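Local coordinates for fibronectin type-III domain-containing protein (Caldanaerobacter subterraneus subsp. tengcongensis, PDB 7JGU) that is of unknown function but includes a fibronectin type III domain, naturally of extreme thermal stability and here in mutant form, at residues A[22-27]-A[35-40]; A[46-51]-A[56-61]. All coordinates share one frame; numbering follows the deposited sequence.

Contact 1 (A[22-27]-A[35-40]). Unlike the reference sequence in segment 22-27: Leu23 (reference Arg), Thr25 (reference Arg).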
ATOM      1  N   LEU A  22       4.646   3.482   8.730  1.00 12.48           N
ATOM      2  CA  LEU A  22       3.221   3.221   8.583  1.00 11.98           C
ATOM      3  C   LEU A  22       3.029   1.763   8.205  1.00 12.14           C
ATOM      4  O   LEU A  22       3.860   1.184   7.496  1.00 14.29           O
ATOM      5  CB  LEU A  22       2.595   4.114   7.506  1.00 12.68           C
ATOM      6  CG  LEU A  22       2.495   5.593   7.899  1.00 14.04           C
ATOM      7  CD1 LEU A  22       2.117   6.441   6.683  1.00 15.68           C
ATOM      8  CD2 LEU A  22       1.505   5.784   9.032  1.00 15.52           C
ATOM      9  N   LEU A  23       1.925   1.181   8.667  1.00 11.81           N
ATOM     10  CA  LEU A  23       1.577  -0.203   8.372  1.00 11.26           C
ATOM     11  C   LEU A  23       0.435  -0.213   7.381  1.00 12.19           C
ATOM     12  O   LEU A  23      -0.655   0.281   7.668  1.00 14.80           O
ATOM     13  CB  LEU A  23       1.192  -0.932   9.647  1.00 14.12           C
ATOM     14  CG  LEU A  23       0.708  -2.368   9.436  1.00 16.48           C
ATOM     15  CD1 LEU A  23       1.749  -3.222   8.744  1.00 18.23           C
ATOM     16  CD2 LEU A  23       0.364  -2.995  10.770  1.00 19.42           C
ATOM     17  N   LEU A  24       0.705  -0.710   6.205  1.00 10.47           N
ATOM     18  CA  LEU A  24      -0.326  -0.880   5.191  1.00 10.45           C
ATOM     19  C   LEU A  24      -0.901  -2.284   5.288  1.00 10.36           C
ATOM     20  O   LEU A  24      -0.164  -3.248   5.451  1.00 10.62           O
ATOM     21  CB  LEU A  24       0.300  -0.718   3.805  1.00 10.37           C
ATOM     22  CG  LEU A  24       0.548   0.709   3.336  1.00 12.83           C
ATOM     23  CD1 LEU A  24       1.331   1.532   4.345  1.00 15.05           C
ATOM     24  CD2 LEU A  24       1.240   0.706   1.990  1.00 14.38           C
ATOM     25  N   THR A  25      -2.215  -2.394   5.154  0.51 10.74           N
ATOM     26  CA  THR A  25      -2.841  -3.703   5.137  0.51 10.81           C
ATOM     27  C   THR A  25      -4.002  -3.687   4.160  0.51  8.07           C
ATOM     28  O   THR A  25      -4.560  -2.634   3.836  0.51  8.38           O
ATOM     29  CB  THR A  25      -3.319  -4.144   6.518  0.51 13.95           C
ATOM     30  OG1 THR A  25      -3.605  -5.544   6.477  0.51 16.62           O
ATOM     31  CG2 THR A  25      -4.571  -3.409   6.906  0.51 13.97           C
ATOM     32  N   TRP A  26      -4.359  -4.870   3.684  1.00 10.16           N
ATOM     33  CA  TRP A  26      -5.419  -4.996   2.696  1.00 10.89           C
ATOM     34  C   TRP A  26      -5.982  -6.408   2.770  1.00 12.21           C
ATOM     35  O   TRP A  26      -5.412  -7.305   3.387  1.00 13.52           O
ATOM     36  CB  TRP A  26      -4.920  -4.666   1.272  1.00 11.05           C
ATOM     37  CG  TRP A  26      -3.724  -5.464   0.891  1.00 10.48           C
ATOM     38  CD1 TRP A  26      -3.708  -6.690   0.297  1.00 11.05           C
ATOM     39  CD2 TRP A  26      -2.348  -5.115   1.107  1.00  9.85           C
ATOM     40  NE1 TRP A  26      -2.435  -7.119   0.142  1.00 11.98           N
ATOM     41  CE2 TRP A  26      -1.570  -6.171   0.608  1.00 11.04           C
ATOM     42  CE3 TRP A  26      -1.708  -4.014   1.675  1.00 10.68           C
ATOM     43  CZ2 TRP A  26      -0.195  -6.178   0.665  1.00 12.03           C
ATOM     44  CZ3 TRP A  26      -0.342  -4.013   1.714  1.00 11.56           C
ATOM     45  CH2 TRP A  26       0.403  -5.091   1.234  1.00 12.01           C
ATOM     46  N   SER A  27      -7.098  -6.601   2.084  0.66 12.91           N
ATOM     47  CA  SER A  27      -7.759  -7.895   2.138  0.66 14.85           C
ATOM     48  C   SER A  27      -7.114  -8.890   1.176  0.66 11.62           C
ATOM     49  O   SER A  27      -6.510  -8.527   0.174  0.66 12.25           O
ATOM     50  CB  SER A  27      -9.227  -7.741   1.771  0.66 22.04           C
ATOM     51  OG  SER A  27      -9.346  -7.374   0.408  0.66 25.33           O
ATOM     52  N   TYR A  35       1.233  -8.446  -4.597  1.00 11.19           N
ATOM     53  CA  TYR A  35       0.738  -7.088  -4.525  1.00 11.35           C
ATOM     54  C   TYR A  35       1.918  -6.144  -4.681  1.00 11.57           C
ATOM     55  O   TYR A  35       3.033  -6.468  -4.268  1.00 12.74           O
ATOM     56  CB  TYR A  35       0.056  -6.831  -3.178  1.00 11.74           C
ATOM     57  CG  TYR A  35      -1.033  -7.810  -2.857  1.00 11.59           C
ATOM     58  CD1 TYR A  35      -0.751  -9.003  -2.212  1.00 11.98           C
ATOM     59  CD2 TYR A  35      -2.336  -7.568  -3.228  1.00 11.56           C
ATOM     60  CE1 TYR A  35      -1.758  -9.930  -1.928  1.00 12.21           C
ATOM     61  CE2 TYR A  35      -3.345  -8.482  -2.945  1.00 11.84           C
ATOM     62  CZ  TYR A  35      -3.051  -9.657  -2.302  1.00 12.09           C
ATOM     63  OH  TYR A  35      -4.053 -10.572  -2.023  1.00 14.24           O
ATOM     64  N   GLU A  36       1.655  -4.984  -5.269  0.55 10.68           N
ATOM     65  CA  GLU A  36       2.681  -3.971  -5.451  0.55  9.65           C
ATOM     66  C   GLU A  36       2.180  -2.648  -4.903  0.55  9.91           C
ATOM     67  O   GLU A  36       1.036  -2.266  -5.144  0.55 10.13           O
ATOM     68  CB  GLU A  36       3.067  -3.825  -6.923  0.55 13.27           C
ATOM     69  CG  GLU A  36       4.392  -3.129  -7.156  0.55 13.67           C
ATOM     70  CD  GLU A  36       4.989  -3.395  -8.518  0.55 16.45           C
ATOM     71  OE1 GLU A  36       4.473  -4.256  -9.266  0.55 17.22           O
ATOM     72  OE2 GLU A  36       5.990  -2.731  -8.846  0.55 19.25           O
ATOM     73  N   ILE A  37       3.035  -1.979  -4.149  1.00 11.01           N
ATOM     74  CA  ILE A  37       2.718  -0.743  -3.465  1.00 11.10           C
ATOM     75  C   ILE A  37       3.547   0.381  -4.041  1.00 10.43           C
ATOM     76  O   ILE A  37       4.757   0.240  -4.235  1.00 11.15           O
ATOM     77  CB  ILE A  37       3.061  -0.893  -1.969  1.00 13.65           C
ATOM     78  CG1 ILE A  37       2.365  -2.107  -1.365  1.00 17.95           C
ATOM     79  CG2 ILE A  37       2.779   0.403  -1.229  1.00 16.04           C
ATOM     80  CD1 ILE A  37       3.006  -2.541  -0.053  1.00 19.69           C
ATOM     81  N   TYR A  38       2.898   1.524  -4.210  1.00 10.73           N
ATOM     82  CA  TYR A  38       3.509   2.749  -4.697  1.00 10.67           C
ATOM     83  C   TYR A  38       3.208   3.885  -3.733  1.00 11.97           C
ATOM     84  O   TYR A  38       2.150   3.926  -3.112  1.00 12.38           O
ATOM     85  CB  TYR A  38       2.944   3.128  -6.065  1.00 12.48           C
ATOM     86  CG  TYR A  38       3.173   2.065  -7.111  1.00 13.38           C
ATOM     87  CD1 TYR A  38       2.330   0.972  -7.199  1.00 14.73           C
ATOM     88  CD2 TYR A  38       4.232   2.157  -7.997  1.00 14.42           C
ATOM     89  CE1 TYR A  38       2.540  -0.007  -8.143  1.00 18.65           C
ATOM     90  CE2 TYR A  38       4.449   1.179  -8.963  1.00 16.65           C
ATOM     91  CZ  TYR A  38       3.595   0.101  -9.024  1.00 19.12           C
ATOM     92  OH  TYR A  38       3.773  -0.873  -9.973  1.00 24.14           O
ATOM     93  N   LEU A  39       4.140   4.821  -3.648  1.00 11.67           N
ATOM     94  CA  LEU A  39       3.930   6.091  -2.984  1.00 12.64           C
ATOM     95  C   LEU A  39       3.379   7.085  -3.993  1.00 12.07           C
ATOM     96  O   LEU A  39       3.909   7.223  -5.096  1.00 14.16           O
ATOM     97  CB  LEU A  39       5.269   6.599  -2.458  1.00 14.66           C
ATOM     98  CG  LEU A  39       5.218   7.971  -1.808  1.00 17.54           C
ATOM     99  CD1 LEU A  39       4.434   7.895  -0.525  1.00 19.27           C
ATOM    100  CD2 LEU A  39       6.616   8.496  -1.547  1.00 21.84           C
ATOM    101  N   VAL A  40       2.326   7.783  -3.620  1.00 12.21           N
ATOM    102  CA  VAL A  40       1.776   8.853  -4.440  1.00 14.46           C
ATOM    103  C   VAL A  40       2.528  10.119  -4.040  1.00 17.62           C
ATOM    104  O   VAL A  40       2.365  10.623  -2.929  1.00 22.15           O
ATOM    105  CB  VAL A  40       0.263   8.984  -4.236  1.00 16.59           C
ATOM    106  CG1 VAL A  40      -0.307  10.007  -5.181  1.00 20.29           C
ATOM    107  CG2 VAL A  40      -0.408   7.635  -4.433  1.00 17.85           C
TER
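Trp26 drives the edge of its indole into the face of Tyr35. NE1 stands over the centre of the phenol ring, 3.2 Å above its plane and 3.4 Å from Tyr35 CG. The five-membered ring and the phenol have centroids 4.2 Å apart and planes inclined at 53°, an edge-to-face pair in which the indole N-H is directed roughly toward the electron-rich π cloud. The six-membered end of the indole runs aslant past Ile37, CH2 lying 3.9 Å from Ile37 CD1, while Leu24 and Ile37 meet tip to tip through Leu24 CD2 and Ile37 CG2 at 3.6 Å. Strands 21-25, which Trp26 directly follows, and 34-41 belong to opposite sheets of the fibronectin type III β-sandwich, so large, largely hydrophobic side chains suit the gap: Leu24 CA and Ile37 CA are 9.2 Å apart. The CB bond of Trp26 already points toward segment 35-40, and chi1 54°, with CG between backbone N and carbonyl carbon, sets the indole against Tyr35. Leu24 CB lies in plane at the indole edge. Beyond this shell, Phe69 and Leu71 pack on Leu24 and Trp26 respectively, and Leu54 touches both aromatic residues. The phenol oxygen of Tyr35 receives a weak hydrogen bond from Thr29 N.

Contact 2 (A[46-51]-A[56-61])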
ATOM      1  N   LYS A  46       5.414   6.188  -7.281  0.56 12.62           N
ATOM      2  CA  LYS A  46       6.801   5.780  -7.128  0.56 12.88           C
ATOM      3  C   LYS A  46       6.838   4.441  -6.403  0.56 12.41           C
ATOM      4  O   LYS A  46       6.274   4.298  -5.323  0.56 11.77           O
ATOM      5  CB  LYS A  46       7.582   6.849  -6.361  0.56 17.39           C
ATOM      6  CG  LYS A  46       7.538   8.213  -7.051  0.56 22.62           C
ATOM      7  CD  LYS A  46       8.364   9.271  -6.342  0.56 27.63           C
ATOM      8  CE  LYS A  46       8.330  10.582  -7.116  0.56 31.26           C
ATOM      9  NZ  LYS A  46       9.008  11.700  -6.400  0.56 34.64           N
ATOM     10  N   PHE A  47       7.484   3.458  -7.009  1.00 13.11           N
ATOM     11  CA  PHE A  47       7.515   2.119  -6.452  1.00 12.42           C
ATOM     12  C   PHE A  47       8.075   2.098  -5.043  1.00 12.45           C
ATOM     13  O   PHE A  47       9.109   2.705  -4.761  1.00 14.79           O
ATOM     14  CB  PHE A  47       8.394   1.232  -7.339  1.00 14.23           C
ATOM     15  CG  PHE A  47       8.669  -0.109  -6.740  1.00 14.14           C
ATOM     16  CD1 PHE A  47       7.725  -1.128  -6.841  1.00 15.93           C
ATOM     17  CD2 PHE A  47       9.844  -0.363  -6.040  1.00 16.66           C
ATOM     18  CE1 PHE A  47       7.967  -2.372  -6.287  1.00 14.99           C
ATOM     19  CE2 PHE A  47      10.077  -1.591  -5.463  1.00 16.78           C
ATOM     20  CZ  PHE A  47       9.151  -2.604  -5.598  1.00 16.78           C
ATOM     21  N   ILE A  48       7.406   1.355  -4.168  0.67 11.36           N
ATOM     22  CA  ILE A  48       7.859   1.102  -2.809  0.67 12.04           C
ATOM     23  C   ILE A  48       8.272  -0.357  -2.599  0.67 12.37           C
ATOM     24  O   ILE A  48       9.376  -0.635  -2.132  0.67 12.96           O
ATOM     25  CB  ILE A  48       6.796   1.530  -1.770  0.67 13.69           C
ATOM     26  CG1 ILE A  48       6.593   3.045  -1.811  0.67 16.73           C
ATOM     27  CG2 ILE A  48       7.223   1.078  -0.384  0.67 17.66           C
ATOM     28  CD1 ILE A  48       7.739   3.859  -1.226  0.67 19.75           C
ATOM     29  N   ALA A  49       7.386  -1.304  -2.921  1.00 10.79           N
ATOM     30  CA  ALA A  49       7.660  -2.693  -2.595  1.00 11.80           C
ATOM     31  C   ALA A  49       6.668  -3.597  -3.301  1.00 11.39           C
ATOM     32  O   ALA A  49       5.587  -3.162  -3.705  1.00 12.00           O
ATOM     33  CB  ALA A  49       7.581  -2.961  -1.097  1.00 12.72           C
ATOM     34  N   SER A  50       7.050  -4.870  -3.423  1.00 12.21           N
ATOM     35  CA  SER A  50       6.159  -5.950  -3.827  1.00 12.51           C
ATOM     36  C   SER A  50       6.121  -6.980  -2.707  1.00 12.39           C
ATOM     37  O   SER A  50       7.134  -7.238  -2.064  1.00 14.93           O
ATOM     38  CB  SER A  50       6.659  -6.640  -5.103  1.00 13.68           C
ATOM     39  OG  SER A  50       6.725  -5.722  -6.174  1.00 16.52           O
ATOM     40  N   THR A  51       4.964  -7.605  -2.491  1.00 11.38           N
ATOM     41  CA  THR A  51       4.848  -8.596  -1.432  1.00 13.00           C
ATOM     42  C   THR A  51       3.773  -9.598  -1.784  1.00 12.74           C
ATOM     43  O   THR A  51       2.833  -9.278  -2.504  1.00 13.28           O
ATOM     44  CB  THR A  51       4.543  -7.942  -0.084  1.00 14.60           C
ATOM     45  OG1 THR A  51       4.516  -8.930   0.955  1.00 17.36           O
ATOM     46  CG2 THR A  51       3.233  -7.242  -0.095  1.00 15.92           C
ATOM     47  N   TYR A  56       2.295  -4.593   4.974  1.00 11.31           N
ATOM     48  CA  TYR A  56       3.662  -4.170   4.682  1.00 11.45           C
ATOM     49  C   TYR A  56       3.988  -2.934   5.501  1.00 11.16           C
ATOM     50  O   TYR A  56       3.204  -1.989   5.518  1.00 11.74           O
ATOM     51  CB  TYR A  56       3.829  -3.854   3.177  1.00 12.99           C
ATOM     52  CG  TYR A  56       5.276  -3.767   2.759  1.00 13.58           C
ATOM     53  CD1 TYR A  56       5.976  -4.912   2.375  1.00 14.85           C
ATOM     54  CD2 TYR A  56       5.957  -2.564   2.761  1.00 15.23           C
ATOM     55  CE1 TYR A  56       7.296  -4.862   2.004  1.00 16.48           C
ATOM     56  CE2 TYR A  56       7.306  -2.510   2.411  1.00 15.00           C
ATOM     57  CZ  TYR A  56       7.965  -3.668   2.039  1.00 15.05           C
ATOM     58  OH  TYR A  56       9.289  -3.615   1.686  1.00 17.28           O
ATOM     59  N   TYR A  57       5.142  -2.944   6.152  1.00 11.54           N
ATOM     60  CA  TYR A  57       5.620  -1.790   6.899  1.00 11.53           C
ATOM     61  C   TYR A  57       6.444  -0.893   5.993  1.00 12.44           C
ATOM     62  O   TYR A  57       7.445  -1.331   5.429  1.00 14.32           O
ATOM     63  CB  TYR A  57       6.500  -2.238   8.063  1.00 13.93           C
ATOM     64  CG  TYR A  57       5.763  -2.824   9.220  1.00 13.41           C
ATOM     65  CD1 TYR A  57       5.269  -2.020  10.234  1.00 16.21           C
ATOM     66  CD2 TYR A  57       5.569  -4.187   9.313  1.00 16.68           C
ATOM     67  CE1 TYR A  57       4.603  -2.558  11.309  1.00 17.22           C
ATOM     68  CE2 TYR A  57       4.911  -4.740  10.378  1.00 17.75           C
ATOM     69  CZ  TYR A  57       4.429  -3.916  11.379  1.00 16.06           C
ATOM     70  OH  TYR A  57       3.770  -4.452  12.453  1.00 19.13           O
ATOM     71  N   VAL A  58       5.994   0.340   5.807  1.00 12.12           N
ATOM     72  CA  VAL A  58       6.751   1.337   5.064  1.00 12.67           C
ATOM     73  C   VAL A  58       7.534   2.147   6.076  1.00 13.77           C
ATOM     74  O   VAL A  58       6.955   2.783   6.961  1.00 14.69           O
ATOM     75  CB  VAL A  58       5.843   2.222   4.197  1.00 13.15           C
ATOM     76  CG1 VAL A  58       6.655   3.263   3.457  1.00 14.21           C
ATOM     77  CG2 VAL A  58       5.036   1.354   3.236  1.00 14.83           C
ATOM     78  N   THR A  59       8.844   2.111   5.945  1.00 14.77           N
ATOM     79  CA  THR A  59       9.737   2.654   6.951  1.00 17.52           C
ATOM     80  C   THR A  59      10.445   3.890   6.418  1.00 18.20           C
ATOM     81  O   THR A  59      10.316   4.259   5.247  1.00 19.27           O
ATOM     82  CB  THR A  59      10.794   1.614   7.338  1.00 21.18           C
ATOM     83  OG1 THR A  59      11.530   1.254   6.160  1.00 24.33           O
ATOM     84  CG2 THR A  59      10.155   0.383   7.936  1.00 21.55           C
ATOM     85  N   ASN A  60      11.194   4.528   7.314  1.00 19.46           N
ATOM     86  CA  ASN A  60      12.008   5.700   6.990  1.00 23.55           C
ATOM     87  C   ASN A  60      11.167   6.837   6.419  1.00 21.57           C
ATOM     88  O   ASN A  60      11.597   7.570   5.524  1.00 25.55           O
ATOM     89  CB  ASN A  60      13.180   5.327   6.088  1.00 29.79           C
ATOM     90  CG  ASN A  60      14.135   4.368   6.768  1.00 38.37           C
ATOM     91  OD1 ASN A  60      14.383   4.478   7.970  1.00 43.03           O
ATOM     92  ND2 ASN A  60      14.659   3.415   6.016  1.00 41.98           N
ATOM     93  N   LEU A  61       9.983   7.015   6.981  1.00 17.48           N
ATOM     94  CA  LEU A  61       9.112   8.127   6.645  1.00 16.76           C
ATOM     95  C   LEU A  61       9.415   9.330   7.528  1.00 18.12           C
ATOM     96  O   LEU A  61      10.058   9.216   8.573  1.00 21.01           O
ATOM     97  CB  LEU A  61       7.649   7.707   6.815  1.00 17.02           C
ATOM     98  CG  LEU A  61       7.213   6.562   5.898  1.00 16.90           C
ATOM     99  CD1 LEU A  61       5.777   6.202   6.195  1.00 18.71           C
ATOM    100  CD2 LEU A  61       7.396   6.906   4.435  1.00 19.06           C
TER
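Ala49 presses its methyl group onto the face of the Tyr56 ring unusually closely, with CB only 3.2 Å from Tyr56 CZ. The contact falls at the hydroxyl end of the ring, since the same methyl lies 3.5 Å from CE2 and 3.6 Å from CE1 of Tyr56, and 3.3 Å from its OH. Alanine suits this place because its short side chain lets the flat phenol slide beneath strand 44-51; the ring in turn offers a broad apolar surface. With CG anti to the backbone N (chi1 -165°), the ring of Tyr56 is laid across, under segment 46-51, and turns a face to the methyl. At the base of the ring Thr51 makes a looser contact, CB to Tyr56 CD1 at 4.2 Å, while its OG1 turns to the backbone N of Lys53.

The two strands are edge strands of the two facing sheets of the fibronectin type III sandwich; segments 46-51 and 56-58 run nearly antiparallel at 150°, with axes 8.8 Å apart at their closest. Strand 44-51 carries a classic β-bulge here: Ile48 and Ala49 both face Ile37 of the neighbouring strand 34-41. The bulge helps explain how two consecutive residues can both point toward strand 55-58, where regular pleating would turn one of them to the other side. In the conformer given, Ile48 just reaches Val58, CG2 to CG2 at 4.2 Å; a second conformer makes this light touch less certain. Further inward, Val58 rests on Leu24 and Phe69, and Tyr56 packs on Ile37 and Trp26.

Both segments of contact 1 precede both of contact 2 in the sequence, and the centres of the two contacts lie about 7 Å apart. Each joins the same two sheets: strands 21-25 and 55-58 are neighbours in the three-stranded sheet, strands 34-41 and 44-51 in the four-stranded one. Contact 1 sits about 1 Å from the centre of the chain, whereas contact 2, some 7 Å from it, closes the sandwich along one margin. Backbone pairing ties them within the sheet, with probable hydrogen bonds from Leu39 N to Lys46 O and from Tyr35 N to Thr51 O, both 2.8 Å. Trp26 and Ile37 of contact 1 also touch Tyr56 of contact 2, so the buried packing grades into a partly buried margin.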